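Local atomic coordinates of 1-carboxybiuret hydrolase subunit AtzE (Pseudomonas sp., PDB entry 6C62), a protein that hydrolyses 1-carboxybiuret to urea-1,3-dicarboxylate and ammonia in the bacterial degradation of atrazine. Residues E217-G228 against R240-L248; N267-V276 against L367-S375. All blocks are in the same frame, centred on the assembly; numbering follows the deposited sequence. Where two conformers were deposited one is given.

Interaction 1: residues E217-G228 against R240-L248; sequences EGLALAYDAMQG and RIQPSVPVL
D224 reaches from the helix to the turn S244-V245 and takes up three donors with one carboxylate. D224 OD1 accepts from S244 N at 2.9 Å on its syn side, nearly straight. The same D224 OD1 also receives S244 OG at 2.8 Å, from above the carboxylate plane. D224 OD2 accepts V245 N at 2.9 Å on the syn side, tilted 24° from the carboxylate plane. The carboxylate thus binds two consecutive backbone N-H groups.

Q227, the first residue past the helix, pairs with Q242 through both ends of its amide. Q242 N gives a straight bond to Q227 OE1 (2.9 Å, 175°). Q227 NE2 gives one to Q242 O, which it meets from well above the carbonyl plane. The two bonds fix the rotation of the amide. Q227 NE2 also lies 3.3 Å above the Y223 ring plane, toward the rim. One water bridges Y223 OH and Q242 O; another bridges Q227 OE1 and R240 O.

Farther back along the helix the contact is apolar. V245 CG2, beside its own backbone N (CG1 anti to it, chi1 168°), packs on A220 CB and L221 CD2. L248 CD2 rests on E217 CG.

The contact ties helix 216-226 to the loop leading to strand 257-260. Helix 437-449 covers S244 and L248, and strand 185-188 backs Y223.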
loop_
_atom_site.group_PDB
_atom_site.type_symbol
_atom_site.label_atom_id
_atom_site.label_comp_id
_atom_site.label_asym_id
_atom_site.label_seq_id
_atom_site.Cartn_x
_atom_site.Cartn_y
_atom_site.Cartn_z
ATOM N N GLU A 217 -25.955 15.349 18.754
ATOM C CA GLU A 217 -25.461 16.708 18.551
ATOM C C GLU A 217 -24.019 16.811 18.990
ATOM O O GLU A 217 -23.234 17.453 18.329
ATOM C CB GLU A 217 -26.263 17.770 19.352
ATOM C CG GLU A 217 -27.677 17.998 18.883
ATOM C CD GLU A 217 -28.702 17.013 19.476
ATOM O OE1 GLU A 217 -28.351 15.986 20.141
ATOM O OE2 GLU A 217 -29.919 17.261 19.269
ATOM N N GLY A 218 -23.693 16.164 20.125
ATOM C CA GLY A 218 -22.299 16.074 20.607
ATOM C C GLY A 218 -21.367 15.502 19.563
ATOM O O GLY A 218 -20.287 16.035 19.347
ATOM N N LEU A 219 -21.786 14.388 18.912
ATOM C CA LEU A 219 -21.001 13.831 17.838
ATOM C C LEU A 219 -20.781 14.835 16.730
ATOM O O LEU A 219 -19.621 15.049 16.292
ATOM C CB LEU A 219 -21.635 12.584 17.265
ATOM C CG LEU A 219 -21.781 11.352 18.096
ATOM C CD1 LEU A 219 -22.425 10.302 17.227
ATOM C CD2 LEU A 219 -20.490 10.845 18.717
ATOM N N ALA A 220 -21.861 15.482 16.282
ATOM C CA ALA A 220 -21.797 16.365 15.103
ATOM C C ALA A 220 -20.928 17.572 15.361
ATOM O O ALA A 220 -20.113 17.952 14.506
ATOM C CB ALA A 220 -23.196 16.784 14.638
ATOM N N LEU A 221 -21.088 18.163 16.553
ATOM C CA LEU A 221 -20.314 19.373 16.923
ATOM C C LEU A 221 -18.822 19.051 17.006
ATOM O O LEU A 221 -18.016 19.833 16.531
ATOM C CB LEU A 221 -20.747 19.963 18.299
ATOM C CG LEU A 221 -22.117 20.644 18.280
ATOM C CD1 LEU A 221 -22.668 20.700 19.668
ATOM C CD2 LEU A 221 -22.054 22.022 17.705
ATOM N N ALA A 222 -18.484 17.894 17.603
ATOM C CA ALA A 222 -17.076 17.527 17.807
ATOM C C ALA A 222 -16.448 17.170 16.461
ATOM O O ALA A 222 -15.348 17.590 16.139
ATOM C CB ALA A 222 -16.998 16.377 18.777
ATOM N N TYR A 223 -17.184 16.381 15.681
ATOM C CA TYR A 223 -16.782 16.029 14.309
ATOM C C TYR A 223 -16.525 17.282 13.466
ATOM O O TYR A 223 -15.460 17.422 12.884
ATOM C CB TYR A 223 -17.824 15.128 13.684
ATOM C CG TYR A 223 -17.693 14.868 12.213
ATOM C CD1 TYR A 223 -16.526 14.376 11.681
ATOM C CD2 TYR A 223 -18.738 15.144 11.345
ATOM C CE1 TYR A 223 -16.403 14.139 10.298
ATOM C CE2 TYR A 223 -18.675 14.854 9.993
ATOM C CZ TYR A 223 -17.463 14.380 9.465
ATOM O OH TYR A 223 -17.342 14.164 8.133
ATOM N N ASP A 224 -17.447 18.225 13.445
ATOM C CA ASP A 224 -17.193 19.501 12.689
ATOM C C ASP A 224 -15.959 20.280 13.145
ATOM O O ASP A 224 -15.134 20.679 12.321
ATOM C CB ASP A 224 -18.411 20.411 12.683
ATOM C CG ASP A 224 -19.537 19.890 11.731
ATOM O OD1 ASP A 224 -19.429 18.712 11.157
ATOM O OD2 ASP A 224 -20.562 20.642 11.609
ATOM N N ALA A 225 -15.750 20.341 14.447
ATOM C CA ALA A 225 -14.569 20.981 15.006
ATOM C C ALA A 225 -13.242 20.331 14.595
ATOM O O ALA A 225 -12.223 21.044 14.432
ATOM C CB ALA A 225 -14.696 21.018 16.539
ATOM N N MET A 226 -13.269 19.012 14.425
ATOM C CA MET A 226 -12.071 18.221 14.154
ATOM C C MET A 226 -11.700 18.061 12.634
ATOM O O MET A 226 -10.600 17.706 12.274
ATOM C CB MET A 226 -12.290 16.846 14.777
ATOM C CG MET A 226 -12.203 16.918 16.273
ATOM S SD MET A 226 -12.076 15.259 17.027
ATOM C CE MET A 226 -13.704 14.623 16.712
ATOM N N GLN A 227 -12.655 18.351 11.784
ATOM C CA GLN A 227 -12.502 18.166 10.336
ATOM C C GLN A 227 -11.492 19.113 9.718
ATOM O O GLN A 227 -11.317 20.222 10.209
ATOM C CB GLN A 227 -13.815 18.427 9.631
ATOM C CG GLN A 227 -14.836 17.303 9.639
ATOM C CD GLN A 227 -15.939 17.607 8.634
ATOM O OE1 GLN A 227 -15.656 17.708 7.461
ATOM N NE2 GLN A 227 -17.186 17.767 9.106
ATOM N N GLY A 228 -10.845 18.677 8.639
ATOM C CA GLY A 228 -9.959 19.545 7.888
ATOM C C GLY A 228 -8.752 18.773 7.389
ATOM O O GLY A 228 -8.249 17.880 8.095
ATOM N N ARG A 240 -11.475 19.028 2.017
ATOM C CA ARG A 240 -12.173 20.174 2.601
ATOM C C ARG A 240 -13.118 19.766 3.718
ATOM O O ARG A 240 -13.432 18.598 3.876
ATOM C CB ARG A 240 -12.947 20.916 1.520
ATOM C CG ARG A 240 -14.182 20.167 1.043
ATOM C CD ARG A 240 -15.008 20.964 0.010
ATOM N NE ARG A 240 -16.055 20.125 -0.555
ATOM C CZ ARG A 240 -15.844 19.208 -1.504
ATOM N NH1 ARG A 240 -14.648 19.024 -2.016
ATOM N NH2 ARG A 240 -16.847 18.465 -1.938
ATOM N N ILE A 241 -13.571 20.764 4.468
ATOM C CA ILE A 241 -14.538 20.581 5.519
ATOM C C ILE A 241 -15.951 20.449 4.937
ATOM O O ILE A 241 -16.315 21.217 4.064
ATOM C CB ILE A 241 -14.459 21.790 6.483
ATOM C CG1 ILE A 241 -13.046 21.848 7.106
ATOM C CG2 ILE A 241 -15.542 21.704 7.520
ATOM C CD1 ILE A 241 -12.862 22.977 8.104
ATOM N N GLN A 242 -16.719 19.456 5.396
ATOM C CA GLN A 242 -18.107 19.229 4.985
ATOM C C GLN A 242 -18.961 19.233 6.265
ATOM O O GLN A 242 -19.123 18.181 6.930
ATOM C CB GLN A 242 -18.248 17.880 4.267
ATOM C CG GLN A 242 -17.499 17.752 2.933
ATOM C CD GLN A 242 -17.738 16.382 2.289
ATOM O OE1 GLN A 242 -17.265 15.345 2.777
ATOM N NE2 GLN A 242 -18.471 16.376 1.204
ATOM N N PRO A 243 -19.466 20.413 6.657
ATOM C CA PRO A 243 -20.112 20.487 7.996
ATOM C C PRO A 243 -21.368 19.615 8.111
ATOM O O PRO A 243 -22.149 19.565 7.220
ATOM C CB PRO A 243 -20.427 21.987 8.168
ATOM C CG PRO A 243 -19.521 22.701 7.201
ATOM C CD PRO A 243 -19.354 21.760 6.026
ATOM N N SER A 244 -21.511 18.895 9.214
ATOM C CA SER A 244 -22.689 18.090 9.484
ATOM C C SER A 244 -23.736 18.793 10.361
ATOM O O SER A 244 -24.935 18.484 10.260
ATOM C CB SER A 244 -22.259 16.801 10.180
ATOM O OG SER A 244 -21.672 17.099 11.482
ATOM N N VAL A 245 -23.314 19.726 11.212
ATOM C CA VAL A 245 -24.223 20.358 12.166
ATOM C C VAL A 245 -25.408 21.072 11.484
ATOM O O VAL A 245 -26.511 20.867 11.914
ATOM C CB VAL A 245 -23.496 21.310 13.147
ATOM C CG1 VAL A 245 -24.490 22.202 13.958
ATOM C CG2 VAL A 245 -22.641 20.480 14.121
ATOM N N PRO A 246 -25.178 21.835 10.393
ATOM C CA PRO A 246 -26.302 22.549 9.761
ATOM C C PRO A 246 -27.408 21.672 9.212
ATOM O O PRO A 246 -28.531 22.136 9.073
ATOM C CB PRO A 246 -25.623 23.318 8.605
ATOM C CG PRO A 246 -24.209 23.472 8.994
ATOM C CD PRO A 246 -23.896 22.240 9.809
ATOM N N VAL A 247 -27.107 20.424 8.869
ATOM C CA VAL A 247 -28.134 19.557 8.286
ATOM C C VAL A 247 -28.561 18.423 9.209
ATOM O O VAL A 247 -29.317 17.512 8.794
ATOM C CB VAL A 247 -27.653 18.984 6.894
ATOM C CG1 VAL A 247 -27.379 20.134 5.916
ATOM C CG2 VAL A 247 -26.391 18.099 7.018
ATOM N N LEU A 248 -28.114 18.457 10.465
ATOM C CA LEU A 248 -28.359 17.348 11.384
ATOM C C LEU A 248 -29.846 16.999 11.534
ATOM O O LEU A 248 -30.223 15.814 11.707
ATOM C CB LEU A 248 -27.755 17.693 12.737
ATOM C CG LEU A 248 -27.865 16.632 13.821
ATOM C CD1 LEU A 248 -27.095 15.391 13.406
ATOM C CD2 LEU A 248 -27.358 17.201 15.179
HETATM O O HOH W 1 -19.319 15.315 6.785
HETATM O O HOH W 2 -13.648 16.826 5.889
#

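Interaction 2: residues N267-V276 against L367-S375; sequences NAGPAARAAV and LIAPATPIS
The N-terminal end of helix 270-283 packs on the C-terminal end of strand 366-370 and the loop that follows, against the mixed central sheet. The short segments run nearly antiparallel, with axes 7.6 Å apart at an angle of 155°. P370, the last residue of the strand, sits between A268, A272 and V276. Its CG lies 3.6 Å from V276 CG2 and 3.8 Å from A268 CB, and its CB meets A272 CB. V276 directs CG2 at the ring of P370 because CG1 takes the place anti to the backbone N (chi1 164°). V276 CG1 then lies 4.1 Å from I368 CG2, and the two side chains lie alongside each other, pointing in opposite directions.

The polar link is at the N-cap. G269 N donates to P373 O at 2.9 Å, in the carbonyl plane and on a lone pair. A water joins P373 O to A272 N in the first turn, so this carbonyl serves the helix start twice. N267 O is buried against P373 CB and has no partner in the model.

Strands 257-260 and 426-432 flank strand 366-370. A helix laid on neighbouring strands of a mixed sheet fits the alpha/beta core of the amidase family.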
loop_
_atom_site.group_PDB
_atom_site.type_symbol
_atom_site.label_atom_id
_atom_site.label_comp_id
_atom_site.label_asym_id
_atom_site.label_seq_id
_atom_site.Cartn_x
_atom_site.Cartn_y
_atom_site.Cartn_z
ATOM N N ASN A 267 -24.727 -13.622 13.201
ATOM C CA ASN A 267 -23.857 -13.303 14.315
ATOM C C ASN A 267 -24.485 -12.298 15.316
ATOM O O ASN A 267 -23.788 -11.670 16.113
ATOM C CB ASN A 267 -22.514 -12.828 13.794
ATOM C CG ASN A 267 -21.789 -13.909 13.021
ATOM O OD1 ASN A 267 -21.220 -14.823 13.596
ATOM N ND2 ASN A 267 -21.832 -13.828 11.704
ATOM N N ALA A 268 -25.797 -12.197 15.330
ATOM C CA ALA A 268 -26.505 -11.309 16.222
ATOM C C ALA A 268 -27.397 -12.115 17.138
ATOM O O ALA A 268 -28.229 -12.907 16.668
ATOM C CB ALA A 268 -27.351 -10.350 15.408
ATOM N N GLY A 269 -27.223 -11.964 18.439
ATOM C CA GLY A 269 -28.112 -12.582 19.404
ATOM C C GLY A 269 -29.499 -11.944 19.419
ATOM O O GLY A 269 -29.766 -10.935 18.741
ATOM N N PRO A 270 -30.413 -12.496 20.237
ATOM C CA PRO A 270 -31.821 -12.008 20.218
ATOM C C PRO A 270 -31.973 -10.520 20.588
ATOM O O PRO A 270 -32.758 -9.808 19.955
ATOM C CB PRO A 270 -32.491 -12.869 21.299
ATOM C CG PRO A 270 -31.677 -14.121 21.335
ATOM C CD PRO A 270 -30.238 -13.677 21.111
ATOM N N ALA A 271 -31.240 -10.048 21.598
ATOM C CA ALA A 271 -31.289 -8.594 21.891
ATOM C C ALA A 271 -30.756 -7.685 20.766
ATOM O O ALA A 271 -31.331 -6.618 20.493
ATOM C CB ALA A 271 -30.564 -8.272 23.177
ATOM N N ALA A 272 -29.660 -8.113 20.136
ATOM C CA ALA A 272 -29.084 -7.374 18.975
ATOM C C ALA A 272 -30.096 -7.302 17.810
ATOM O O ALA A 272 -30.353 -6.227 17.251
ATOM C CB ALA A 272 -27.782 -8.046 18.531
ATOM N N ARG A 273 -30.734 -8.433 17.528
ATOM C CA ARG A 273 -31.801 -8.479 16.487
ATOM C C ARG A 273 -32.996 -7.568 16.807
ATOM O O ARG A 273 -33.521 -6.910 15.926
ATOM C CB ARG A 273 -32.280 -9.905 16.248
ATOM C CG ARG A 273 -31.256 -10.822 15.653
ATOM C CD ARG A 273 -31.747 -12.266 15.752
ATOM N NE ARG A 273 -30.777 -13.126 15.123
ATOM C CZ ARG A 273 -31.005 -14.350 14.620
ATOM N NH1 ARG A 273 -32.171 -14.967 14.785
ATOM N NH2 ARG A 273 -30.034 -14.986 13.974
ATOM N N ALA A 274 -33.389 -7.504 18.073
ATOM C CA ALA A 274 -34.521 -6.646 18.480
ATOM C C ALA A 274 -34.172 -5.176 18.373
ATOM O O ALA A 274 -34.993 -4.352 18.025
ATOM C CB ALA A 274 -34.961 -6.971 19.900
ATOM N N ALA A 275 -32.926 -4.831 18.714
ATOM C CA ALA A 275 -32.491 -3.478 18.538
ATOM C C ALA A 275 -32.539 -3.071 17.043
ATOM O O ALA A 275 -33.002 -1.989 16.696
ATOM C CB ALA A 275 -31.093 -3.299 19.113
ATOM N N VAL A 276 -32.050 -3.942 16.157
ATOM C CA VAL A 276 -32.057 -3.602 14.733
ATOM C C VAL A 276 -33.508 -3.435 14.246
ATOM O O VAL A 276 -33.840 -2.474 13.531
ATOM C CB VAL A 276 -31.299 -4.653 13.893
ATOM C CG1 VAL A 276 -31.635 -4.541 12.377
ATOM C CG2 VAL A 276 -29.810 -4.505 14.125
ATOM N N LEU A 367 -27.414 1.692 5.671
ATOM C CA LEU A 367 -27.644 0.287 6.006
ATOM C C LEU A 367 -27.507 0.104 7.500
ATOM O O LEU A 367 -26.640 0.731 8.118
ATOM C CB LEU A 367 -26.702 -0.646 5.243
ATOM C CG LEU A 367 -26.882 -0.561 3.701
ATOM C CD1 LEU A 367 -25.742 -1.237 2.962
ATOM C CD2 LEU A 367 -28.188 -1.233 3.286
ATOM N N ILE A 368 -28.359 -0.752 8.081
ATOM C CA ILE A 368 -28.434 -0.933 9.515
ATOM C C ILE A 368 -27.967 -2.324 9.938
ATOM O O ILE A 368 -28.380 -3.352 9.388
ATOM C CB ILE A 368 -29.891 -0.810 9.990
ATOM C CG1 ILE A 368 -30.487 0.503 9.534
ATOM C CG2 ILE A 368 -29.942 -0.883 11.515
ATOM C CD1 ILE A 368 -31.988 0.508 9.799
ATOM N N ALA A 369 -27.151 -2.357 10.964
ATOM C CA ALA A 369 -26.716 -3.595 11.586
ATOM C C ALA A 369 -26.558 -3.423 13.075
ATOM O O ALA A 369 -26.488 -2.306 13.560
ATOM C CB ALA A 369 -25.378 -4.002 10.968
ATOM N N PRO A 370 -26.449 -4.527 13.822
ATOM C CA PRO A 370 -26.138 -4.352 15.227
ATOM C C PRO A 370 -24.670 -4.033 15.386
ATOM O O PRO A 370 -23.861 -4.350 14.510
ATOM C CB PRO A 370 -26.487 -5.714 15.864
ATOM C CG PRO A 370 -26.956 -6.620 14.736
ATOM C CD PRO A 370 -26.554 -5.951 13.444
ATOM N N ALA A 371 -24.338 -3.355 16.469
ATOM C CA ALA A 371 -22.951 -3.030 16.787
ATOM C C ALA A 371 -22.168 -4.158 17.436
ATOM O O ALA A 371 -20.941 -4.294 17.217
ATOM C CB ALA A 371 -22.905 -1.800 17.680
ATOM N N THR A 372 -22.815 -4.934 18.294
ATOM C CA THR A 372 -22.163 -6.052 18.967
ATOM C C THR A 372 -23.154 -7.218 18.978
ATOM O O THR A 372 -24.369 -6.975 18.877
ATOM C CB THR A 372 -21.778 -5.688 20.429
ATOM O OG1 THR A 372 -22.908 -5.108 21.105
ATOM C CG2 THR A 372 -20.641 -4.744 20.461
ATOM N N PRO A 373 -22.663 -8.470 19.042
ATOM C CA PRO A 373 -23.566 -9.641 18.993
ATOM C C PRO A 373 -24.436 -9.784 20.236
ATOM O O PRO A 373 -25.546 -10.272 20.130
ATOM C CB PRO A 373 -22.636 -10.832 18.853
ATOM C CG PRO A 373 -21.277 -10.294 18.690
ATOM C CD PRO A 373 -21.256 -8.858 19.082
ATOM N N ILE A 374 -23.930 -9.321 21.378
ATOM C CA ILE A 374 -24.595 -9.332 22.649
ATOM C C ILE A 374 -24.233 -8.040 23.444
ATOM O O ILE A 374 -23.302 -7.300 23.070
ATOM C CB ILE A 374 -24.109 -10.544 23.504
ATOM C CG1 ILE A 374 -22.578 -10.538 23.661
ATOM C CG2 ILE A 374 -24.471 -11.887 22.877
ATOM C CD1 ILE A 374 -22.068 -11.385 24.792
ATOM N N SER A 375 -24.939 -7.812 24.545
ATOM C CA SER A 375 -24.593 -6.753 25.499
ATOM C C SER A 375 -23.415 -7.161 26.381
ATOM O O SER A 375 -22.952 -8.305 26.306
ATOM C CB SER A 375 -25.809 -6.423 26.363
ATOM O OG SER A 375 -26.742 -5.745 25.559
HETATM O O HOH W 3 -27.931 -10.023 21.387
#

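Overall arrangement
Interactions 1 and 2 follow each other along the chain and do not touch. Their centres are about 27 Å apart and their nearest atoms about 12 Å. Strand 257-260 connects them: the loop of interaction 1 runs into it, and it lies beside strand 366-370 of interaction 2. Interaction 1 is partly buried and away from the probable catalytic residues, with R240 and Q242 reaching the chain of another protein. Interaction 2 is fully buried. Its T372 side chain is about 10 Å from that of S174, probably the nucleophile that forms the acyl-ester intermediate, and T372 OG1 bonds S180 of helix 176-182. Interaction 2 is thus the one nearer the probable catalytic centre.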